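Local coordinates for carbohydrate kinase, FGGY (Novosphingobium aromaticivorans, PDB 3H6E), which probably acts as a carbohydrate kinase of the FGGY family, transferring a phosphate group to a sugar or related substrate, at residues 109-114 and 189-194; 176-179 and 184-187; 339-344 and 371-376. All coordinates share one frame; numbering follows the deposited sequence.

Contact 1: 109-114 and 189-194; sequences RSQRDP and AKRLGW
Q111 reaches across to R191 and L192. Its side chain meets the other segment along most of its length. From CB the chain turns toward the helix end, with CG anti to the backbone N (chi1 152°). Q111 CG lies 3.1 Å from R191 NH2. Beyond CG the chain bends at chi2, and Q111 CD stays 3.6 Å from R191 NH2. CD sits at the edge of the guanidinium, in its plane. The amide itself is turned almost at a right angle to that plane (86°). The two chains run antiparallel alongside each other. The end of the amide reaches both methyls of L192, which comes from the facing side. The amide may be flipped by 180°, so which of its two end atoms is the nitrogen is uncertain.

The segment 189-194 carries the end of helix 187-191. G193 closes it in a Schellman motif, with positive phi and a bond from G193 N to K190 O of 2.9 Å. The segment 109-114 is the loop between helices 102-109 and 115-118 in the N-terminal FGGY domain.

L192 CD1 also rests 3.5 Å above one face of the W194 ring, toward its rim. W134 of helix 129-139 touches both Q111 and W194. The other terminal nitrogen of the guanidinium, R191 NH1, stands 4.3 Å from D113 OD1. The two charges are opposite but not in contact. The firmer partner of D113 is the backbone of the same helix, where OD2 accepts from M188 N.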
loop_
_atom_site.group_PDB
_atom_site.type_symbol
_atom_site.label_atom_id
_atom_site.label_comp_id
_atom_site.label_asym_id
_atom_site.label_seq_id
_atom_site.Cartn_x
_atom_site.Cartn_y
_atom_site.Cartn_z
ATOM N N ARG A 109 -21.371 -4.925 9.842
ATOM C CA ARG A 109 -20.385 -5.838 10.415
ATOM C C ARG A 109 -20.907 -7.262 10.593
ATOM O O ARG A 109 -20.147 -8.223 10.475
ATOM C CB ARG A 109 -19.886 -5.309 11.762
ATOM C CG ARG A 109 -18.841 -4.231 11.651
ATOM C CD ARG A 109 -17.533 -4.788 11.149
ATOM N NE ARG A 109 -16.586 -3.727 10.824
ATOM C CZ ARG A 109 -15.874 -3.060 11.726
ATOM N NH1 ARG A 109 -16.011 -3.343 13.013
ATOM N NH2 ARG A 109 -15.032 -2.109 11.339
ATOM N N SER A 110 -22.199 -7.398 10.883
ATOM C CA SER A 110 -22.764 -8.702 11.234
ATOM C C SER A 110 -23.221 -9.495 10.016
ATOM O O SER A 110 -23.755 -10.595 10.147
ATOM C CB SER A 110 -23.916 -8.553 12.242
ATOM O OG SER A 110 -24.937 -7.701 11.744
ATOM N N GLN A 111 -22.992 -8.942 8.832
ATOM C CA GLN A 111 -23.450 -9.570 7.598
ATOM C C GLN A 111 -22.299 -9.794 6.601
ATOM O O GLN A 111 -22.506 -10.273 5.485
ATOM C CB GLN A 111 -24.611 -8.751 7.007
ATOM C CG GLN A 111 -24.781 -8.815 5.512
ATOM C CD GLN A 111 -23.887 -7.830 4.798
ATOM O OE1 GLN A 111 -22.989 -7.237 5.401
ATOM N NE2 GLN A 111 -24.127 -7.643 3.510
ATOM N N ARG A 112 -21.080 -9.477 7.031
ATOM C CA ARG A 112 -19.882 -9.682 6.214
ATOM C C ARG A 112 -19.533 -11.164 6.022
ATOM O O ARG A 112 -19.935 -12.022 6.815
ATOM C CB ARG A 112 -18.690 -8.948 6.835
ATOM C CG ARG A 112 -18.763 -7.429 6.733
ATOM C CD ARG A 112 -17.719 -6.759 7.624
ATOM N NE ARG A 112 -16.384 -6.720 7.024
ATOM C CZ ARG A 112 -15.383 -7.543 7.334
ATOM N NH1 ARG A 112 -15.548 -8.495 8.242
ATOM N NH2 ARG A 112 -14.207 -7.412 6.734
ATOM N N ASP A 113 -18.786 -11.458 4.960
ATOM C CA ASP A 113 -18.302 -12.812 4.704
ATOM C C ASP A 113 -17.174 -13.150 5.673
ATOM O O ASP A 113 -16.618 -12.259 6.303
ATOM C CB ASP A 113 -17.801 -12.940 3.265
ATOM C CG ASP A 113 -18.924 -13.042 2.265
ATOM O OD1 ASP A 113 -20.034 -13.445 2.658
ATOM O OD2 ASP A 113 -18.697 -12.725 1.082
ATOM N N PRO A 114 -16.833 -14.443 5.796
ATOM C CA PRO A 114 -15.753 -14.831 6.709
ATOM C C PRO A 114 -14.402 -14.359 6.171
ATOM O O PRO A 114 -14.224 -14.284 4.954
ATOM C CB PRO A 114 -15.810 -16.367 6.697
ATOM C CG PRO A 114 -17.117 -16.725 6.060
ATOM C CD PRO A 114 -17.420 -15.607 5.115
ATOM N N ALA A 189 -20.844 -9.517 -1.825
ATOM C CA ALA A 189 -21.006 -8.492 -2.851
ATOM C C ALA A 189 -21.958 -8.949 -3.954
ATOM O O ALA A 189 -22.670 -8.140 -4.547
ATOM C CB ALA A 189 -19.658 -8.106 -3.433
ATOM N N LYS A 190 -21.959 -10.249 -4.228
ATOM C CA LYS A 190 -22.873 -10.819 -5.212
ATOM C C LYS A 190 -24.292 -10.828 -4.650
ATOM O O LYS A 190 -25.229 -10.340 -5.280
ATOM C CB LYS A 190 -22.438 -12.236 -5.591
ATOM C CG LYS A 190 -21.218 -12.274 -6.492
ATOM C CD LYS A 190 -20.701 -13.688 -6.708
ATOM C CE LYS A 190 -19.624 -13.696 -7.790
ATOM N NZ LYS A 190 -18.951 -15.018 -7.938
ATOM N N ARG A 191 -24.420 -11.374 -3.445
ATOM C CA ARG A 191 -25.689 -11.487 -2.736
ATOM C C ARG A 191 -26.469 -10.167 -2.704
ATOM O O ARG A 191 -27.670 -10.133 -2.993
ATOM C CB ARG A 191 -25.407 -11.941 -1.305
ATOM C CG ARG A 191 -26.335 -13.001 -0.777
ATOM C CD ARG A 191 -26.060 -13.241 0.697
ATOM N NE ARG A 191 -26.251 -12.025 1.485
ATOM C CZ ARG A 191 -25.296 -11.429 2.188
ATOM N NH1 ARG A 191 -24.072 -11.937 2.218
ATOM N NH2 ARG A 191 -25.567 -10.327 2.869
ATOM N N LEU A 192 -25.778 -9.088 -2.341
ATOM C CA LEU A 192 -26.399 -7.776 -2.181
ATOM C C LEU A 192 -26.680 -7.090 -3.513
ATOM O O LEU A 192 -27.311 -6.034 -3.554
ATOM C CB LEU A 192 -25.510 -6.875 -1.324
ATOM C CG LEU A 192 -25.300 -7.270 0.137
ATOM C CD1 LEU A 192 -24.217 -6.404 0.760
ATOM C CD2 LEU A 192 -26.599 -7.169 0.928
ATOM N N GLY A 193 -26.204 -7.680 -4.602
ATOM C CA GLY A 193 -26.367 -7.077 -5.911
ATOM C C GLY A 193 -25.317 -6.017 -6.196
ATOM O O GLY A 193 -25.405 -5.301 -7.192
ATOM N N TRP A 194 -24.319 -5.913 -5.322
ATOM C CA TRP A 194 -23.241 -4.948 -5.518
ATOM C C TRP A 194 -22.346 -5.332 -6.694
ATOM O O TRP A 194 -21.953 -4.480 -7.493
ATOM C CB TRP A 194 -22.403 -4.791 -4.246
ATOM C CG TRP A 194 -23.121 -4.079 -3.128
ATOM C CD1 TRP A 194 -24.332 -3.453 -3.196
ATOM C CD2 TRP A 194 -22.649 -3.893 -1.785
ATOM N NE1 TRP A 194 -24.651 -2.903 -1.976
ATOM C CE2 TRP A 194 -23.633 -3.157 -1.094
ATOM C CE3 TRP A 194 -21.493 -4.281 -1.101
ATOM C CZ2 TRP A 194 -23.499 -2.804 0.247
ATOM C CZ3 TRP A 194 -21.360 -3.930 0.230
ATOM C CH2 TRP A 194 -22.358 -3.199 0.890
#

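Contact 2: 176-179 and 184-187; sequences DLWD and DFSP
D184, W178 and S186 bury the most surface where 176-179 meets 184-187. D184 pairs with D179 in an antiparallel hydrogen-bonded pair. D179 N donates to D184 O at 2.7 Å. The return bond from D184 N to D179 O is longer, 3.3 Å. The D184 carboxylate turns back on its own chain: OD1 takes the N-H of F185, and OD2 forms a salt bridge to K190.

W178 is paired with F185 in the next, non-hydrogen-bonded pair, where the side chains set off apart. A chi1 of -157° lays the indole back across the partner strand. One indole face covers the D184 carbonyl, with D184 O 3.2 Å above the plane. The six-membered ring then points its edge at F185. W178 CZ3 stands 3.9 Å over the centre of the F185 ring, and the planes are 78° apart, a T-shaped stack. V168 and L171 of helix 168-171 also touch the indole.

S186 is held by two bonds. S186 OG donates to D176 O at 2.7 Å, and S186 N donates to L177 O at 3.0 Å. S186 OG also caps A189 N weakly. The arrangement is a short beta hairpin whose second strand leads directly into the N-cap of helix 187-191.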
loop_
_atom_site.group_PDB
_atom_site.type_symbol
_atom_site.label_atom_id
_atom_site.label_comp_id
_atom_site.label_asym_id
_atom_site.label_seq_id
_atom_site.Cartn_x
_atom_site.Cartn_y
_atom_site.Cartn_z
ATOM N N ASP A 176 -13.865 -6.127 1.165
ATOM C CA ASP A 176 -14.992 -7.020 1.440
ATOM C C ASP A 176 -15.714 -7.445 0.160
ATOM O O ASP A 176 -16.626 -8.271 0.205
ATOM C CB ASP A 176 -15.992 -6.374 2.406
ATOM C CG ASP A 176 -15.393 -6.097 3.765
ATOM O OD1 ASP A 176 -14.319 -6.656 4.065
ATOM O OD2 ASP A 176 -15.993 -5.323 4.537
ATOM N N LEU A 177 -15.302 -6.886 -0.976
ATOM C CA LEU A 177 -15.956 -7.170 -2.252
ATOM C C LEU A 177 -15.246 -8.258 -3.051
ATOM O O LEU A 177 -15.693 -8.618 -4.138
ATOM C CB LEU A 177 -16.037 -5.906 -3.113
ATOM C CG LEU A 177 -16.432 -4.577 -2.465
ATOM C CD1 LEU A 177 -16.858 -3.599 -3.539
ATOM C CD2 LEU A 177 -17.550 -4.765 -1.450
ATOM N N TRP A 178 -14.146 -8.783 -2.522
ATOM C CA TRP A 178 -13.317 -9.687 -3.309
ATOM C C TRP A 178 -13.006 -11.033 -2.661
ATOM O O TRP A 178 -12.790 -11.130 -1.454
ATOM C CB TRP A 178 -12.016 -8.997 -3.735
ATOM C CG TRP A 178 -11.411 -9.632 -4.944
ATOM C CD1 TRP A 178 -10.198 -10.246 -5.032
ATOM C CD2 TRP A 178 -12.011 -9.740 -6.240
ATOM N NE1 TRP A 178 -10.000 -10.718 -6.304
ATOM C CE2 TRP A 178 -11.100 -10.427 -7.065
ATOM C CE3 TRP A 178 -13.233 -9.326 -6.780
ATOM C CZ2 TRP A 178 -11.368 -10.703 -8.404
ATOM C CZ3 TRP A 178 -13.497 -9.600 -8.108
ATOM C CH2 TRP A 178 -12.568 -10.282 -8.908
ATOM N N ASP A 179 -12.987 -12.068 -3.495
ATOM C CA ASP A 179 -12.573 -13.399 -3.085
ATOM C C ASP A 179 -11.223 -13.681 -3.729
ATOM O O ASP A 179 -11.155 -14.105 -4.885
ATOM C CB ASP A 179 -13.609 -14.430 -3.535
ATOM C CG ASP A 179 -13.326 -15.823 -2.999
ATOM O OD1 ASP A 179 -12.155 -16.133 -2.692
ATOM O OD2 ASP A 179 -14.286 -16.615 -2.894
ATOM N N ASP A 184 -12.682 -13.759 -7.776
ATOM C CA ASP A 184 -14.021 -13.325 -8.150
ATOM C C ASP A 184 -14.585 -12.475 -7.017
ATOM O O ASP A 184 -14.001 -12.411 -5.936
ATOM C CB ASP A 184 -14.917 -14.545 -8.394
ATOM C CG ASP A 184 -16.140 -14.224 -9.244
ATOM O OD1 ASP A 184 -16.462 -13.027 -9.411
ATOM O OD2 ASP A 184 -16.776 -15.172 -9.753
ATOM N N PHE A 185 -15.712 -11.818 -7.258
ATOM C CA PHE A 185 -16.372 -11.062 -6.203
ATOM C C PHE A 185 -16.735 -11.987 -5.050
ATOM O O PHE A 185 -16.913 -13.191 -5.237
ATOM C CB PHE A 185 -17.630 -10.377 -6.733
ATOM C CG PHE A 185 -17.357 -9.178 -7.595
ATOM C CD1 PHE A 185 -17.422 -9.272 -8.976
ATOM C CD2 PHE A 185 -17.049 -7.953 -7.024
ATOM C CE1 PHE A 185 -17.182 -8.170 -9.772
ATOM C CE2 PHE A 185 -16.805 -6.845 -7.813
ATOM C CZ PHE A 185 -16.871 -6.954 -9.193
ATOM N N SER A 186 -16.842 -11.423 -3.853
ATOM C CA SER A 186 -17.205 -12.207 -2.682
ATOM C C SER A 186 -18.680 -12.613 -2.705
ATOM O O SER A 186 -19.505 -11.964 -3.358
ATOM C CB SER A 186 -16.901 -11.427 -1.404
ATOM O OG SER A 186 -17.616 -10.208 -1.373
ATOM N N PRO A 187 -19.014 -13.700 -1.996
ATOM C CA PRO A 187 -20.411 -14.111 -1.848
ATOM C C PRO A 187 -21.281 -12.922 -1.463
ATOM O O PRO A 187 -22.361 -12.743 -2.025
ATOM C CB PRO A 187 -20.352 -15.106 -0.691
ATOM C CG PRO A 187 -18.996 -15.700 -0.784
ATOM C CD PRO A 187 -18.087 -14.629 -1.325
HETATM O O HOH W 1 -17.025 -15.693 -4.569
#

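Contact 3: 339-344 and 371-376; sequences LPTLMR and CLYAAL
In the C-terminal domain of the FGGY kinase, Y373 of helix 363-384 packs against P340, T341 and L342 in the loop that follows strand 337-339. With chi1 at 162° the ring leaves the helix for the loop. The P340 ring comes in at the edge of the tyrosine: P340 CG is 3.3 Å from Y373 CE1, and P340 CD lies in the ring plane. The hydroxyl meets backbone, with Y373 OH 3.3 Å from P340 CA. L342 lies alongside, pointing the other way, and sets CD1 3.6 Å from Y373 OH.

The polar end is held by E303 of helix 300-308. E303 OE1 bonds to Y373 OH and L342 N, and weakly to T341 OG1. A phenylalanine in place of Y373 would probably leave E303 without its link to helix 363-384 and the loop less firmly tied to that helix.

The peptide bond before T341 is cis. T341 OG1 accepts from the backbone N of selenomethionine M343 at 3.2 Å, almost straight (173°). The loop bend is thus an ST turn just after a cis peptide.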
loop_
_atom_site.group_PDB
_atom_site.type_symbol
_atom_site.label_atom_id
_atom_site.label_comp_id
_atom_site.label_asym_id
_atom_site.label_seq_id
_atom_site.Cartn_x
_atom_site.Cartn_y
_atom_site.Cartn_z
ATOM N N LEU A 339 9.770 -5.490 24.901
ATOM C CA LEU A 339 8.714 -6.464 24.641
ATOM C C LEU A 339 7.471 -5.802 24.038
ATOM O O LEU A 339 7.077 -4.716 24.456
ATOM C CB LEU A 339 8.351 -7.208 25.926
ATOM C CG LEU A 339 9.522 -7.786 26.724
ATOM C CD1 LEU A 339 9.008 -8.646 27.861
ATOM C CD2 LEU A 339 10.453 -8.589 25.833
ATOM N N PRO A 340 6.859 -6.460 23.040
ATOM C CA PRO A 340 5.626 -6.013 22.376
ATOM C C PRO A 340 4.447 -6.030 23.343
ATOM O O PRO A 340 4.450 -6.843 24.263
ATOM C CB PRO A 340 5.408 -7.073 21.289
ATOM C CG PRO A 340 6.738 -7.720 21.097
ATOM C CD PRO A 340 7.384 -7.700 22.446
ATOM N N THR A 341 3.453 -5.169 23.136
ATOM C CA THR A 341 3.434 -4.233 22.018
ATOM C C THR A 341 3.188 -2.814 22.515
ATOM O O THR A 341 2.673 -2.611 23.616
ATOM C CB THR A 341 2.311 -4.580 21.016
ATOM O OG1 THR A 341 2.396 -3.715 19.877
ATOM C CG2 THR A 341 0.948 -4.409 21.665
ATOM N N LEU A 342 3.543 -1.832 21.693
ATOM C CA LEU A 342 3.318 -0.433 22.039
ATOM C C LEU A 342 2.082 0.140 21.341
ATOM O O LEU A 342 1.751 1.310 21.517
ATOM C CB LEU A 342 4.560 0.411 21.735
ATOM C CG LEU A 342 5.803 0.040 22.549
ATOM C CD1 LEU A 342 6.623 -1.027 21.829
ATOM C CD2 LEU A 342 6.656 1.268 22.836
HETATM N N MSE A 343 1.410 -0.696 20.552
HETATM C CA MSE A 343 0.151 -0.325 19.907
HETATM C C MSE A 343 -0.928 -1.387 20.103
HETATM O O MSE A 343 -1.244 -2.131 19.172
HETATM C CB MSE A 343 0.349 -0.093 18.408
HETATM C CG MSE A 343 0.686 1.334 18.025
HETATM SE SE MSE A 343 -0.451 2.685 18.871
HETATM C CE MSE A 343 -2.216 2.120 18.277
ATOM N N ARG A 344 -1.491 -1.443 21.310
ATOM C CA ARG A 344 -2.551 -2.396 21.638
ATOM C C ARG A 344 -3.537 -2.568 20.491
ATOM O O ARG A 344 -4.071 -1.589 19.975
ATOM C CB ARG A 344 -3.312 -1.946 22.886
ATOM C CG ARG A 344 -2.637 -2.290 24.193
ATOM C CD ARG A 344 -2.827 -3.751 24.552
ATOM N NE ARG A 344 -4.181 -4.039 25.020
ATOM C CZ ARG A 344 -4.515 -5.151 25.668
ATOM N NH1 ARG A 344 -3.594 -6.069 25.927
ATOM N NH2 ARG A 344 -5.765 -5.350 26.063
ATOM N N CYS A 371 15.419 -0.395 17.076
ATOM C CA CYS A 371 15.563 -0.971 15.744
ATOM C C CYS A 371 15.573 -2.495 15.780
ATOM O O CYS A 371 15.229 -3.145 14.794
ATOM C CB CYS A 371 16.844 -0.469 15.086
ATOM S SG CYS A 371 16.876 1.293 14.759
ATOM N N LEU A 372 15.972 -3.059 16.915
ATOM C CA LEU A 372 16.020 -4.511 17.063
ATOM C C LEU A 372 14.629 -5.077 17.285
ATOM O O LEU A 372 14.270 -6.105 16.714
ATOM C CB LEU A 372 16.932 -4.919 18.225
ATOM C CG LEU A 372 18.430 -4.630 18.085
ATOM C CD1 LEU A 372 19.224 -5.432 19.115
ATOM C CD2 LEU A 372 18.916 -4.933 16.676
ATOM N N TYR A 373 13.854 -4.396 18.123
ATOM C CA TYR A 373 12.493 -4.808 18.443
ATOM C C TYR A 373 11.615 -4.843 17.191
ATOM O O TYR A 373 10.723 -5.686 17.070
ATOM C CB TYR A 373 11.893 -3.866 19.496
ATOM C CG TYR A 373 10.383 -3.914 19.587
ATOM C CD1 TYR A 373 9.743 -4.862 20.373
ATOM C CD2 TYR A 373 9.599 -3.007 18.886
ATOM C CE1 TYR A 373 8.362 -4.907 20.453
ATOM C CE2 TYR A 373 8.221 -3.045 18.962
ATOM C CZ TYR A 373 7.609 -3.993 19.748
ATOM O OH TYR A 373 6.238 -4.037 19.825
ATOM N N ALA A 374 11.874 -3.926 16.264
ATOM C CA ALA A 374 11.093 -3.840 15.037
ATOM C C ALA A 374 11.511 -4.937 14.063
ATOM O O ALA A 374 10.715 -5.390 13.243
ATOM C CB ALA A 374 11.241 -2.460 14.401
ATOM N N ALA A 375 12.766 -5.361 14.165
ATOM C CA ALA A 375 13.273 -6.446 13.335
ATOM C C ALA A 375 12.628 -7.757 13.758
ATOM O O ALA A 375 12.246 -8.575 12.921
ATOM C CB ALA A 375 14.783 -6.537 13.447
ATOM N N LEU A 376 12.497 -7.939 15.067
ATOM C CA LEU A 376 11.949 -9.166 15.628
ATOM C C LEU A 376 10.459 -9.297 15.351
ATOM O O LEU A 376 9.970 -10.389 15.066
ATOM C CB LEU A 376 12.220 -9.221 17.131
ATOM C CG LEU A 376 13.710 -9.230 17.494
ATOM C CD1 LEU A 376 13.956 -8.663 18.885
ATOM C CD2 LEU A 376 14.308 -10.631 17.350
#

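Contacts 1 and 2 are neighbours in the N-terminal domain, and contact 2 is nested inside the chain loop closed by contact 1. Both involve helix 187-191: contact 2 leads into its start, contact 1 sits at its end. Salt bridges R112 to D176 and K190 to D184 join them. Contact 1 is a surface contact of side chains with no clear hydrogen bond between its segments. Contact 2 is buried and rests on backbone bonds, a serine hydroxyl bond and an aromatic pair. Contact 3 is also buried but lies in the C-terminal domain, its centre about 35 Å from that of contact 1. It has no hydrogen bond between its segments; a glutamate from a third element supplies the polar link.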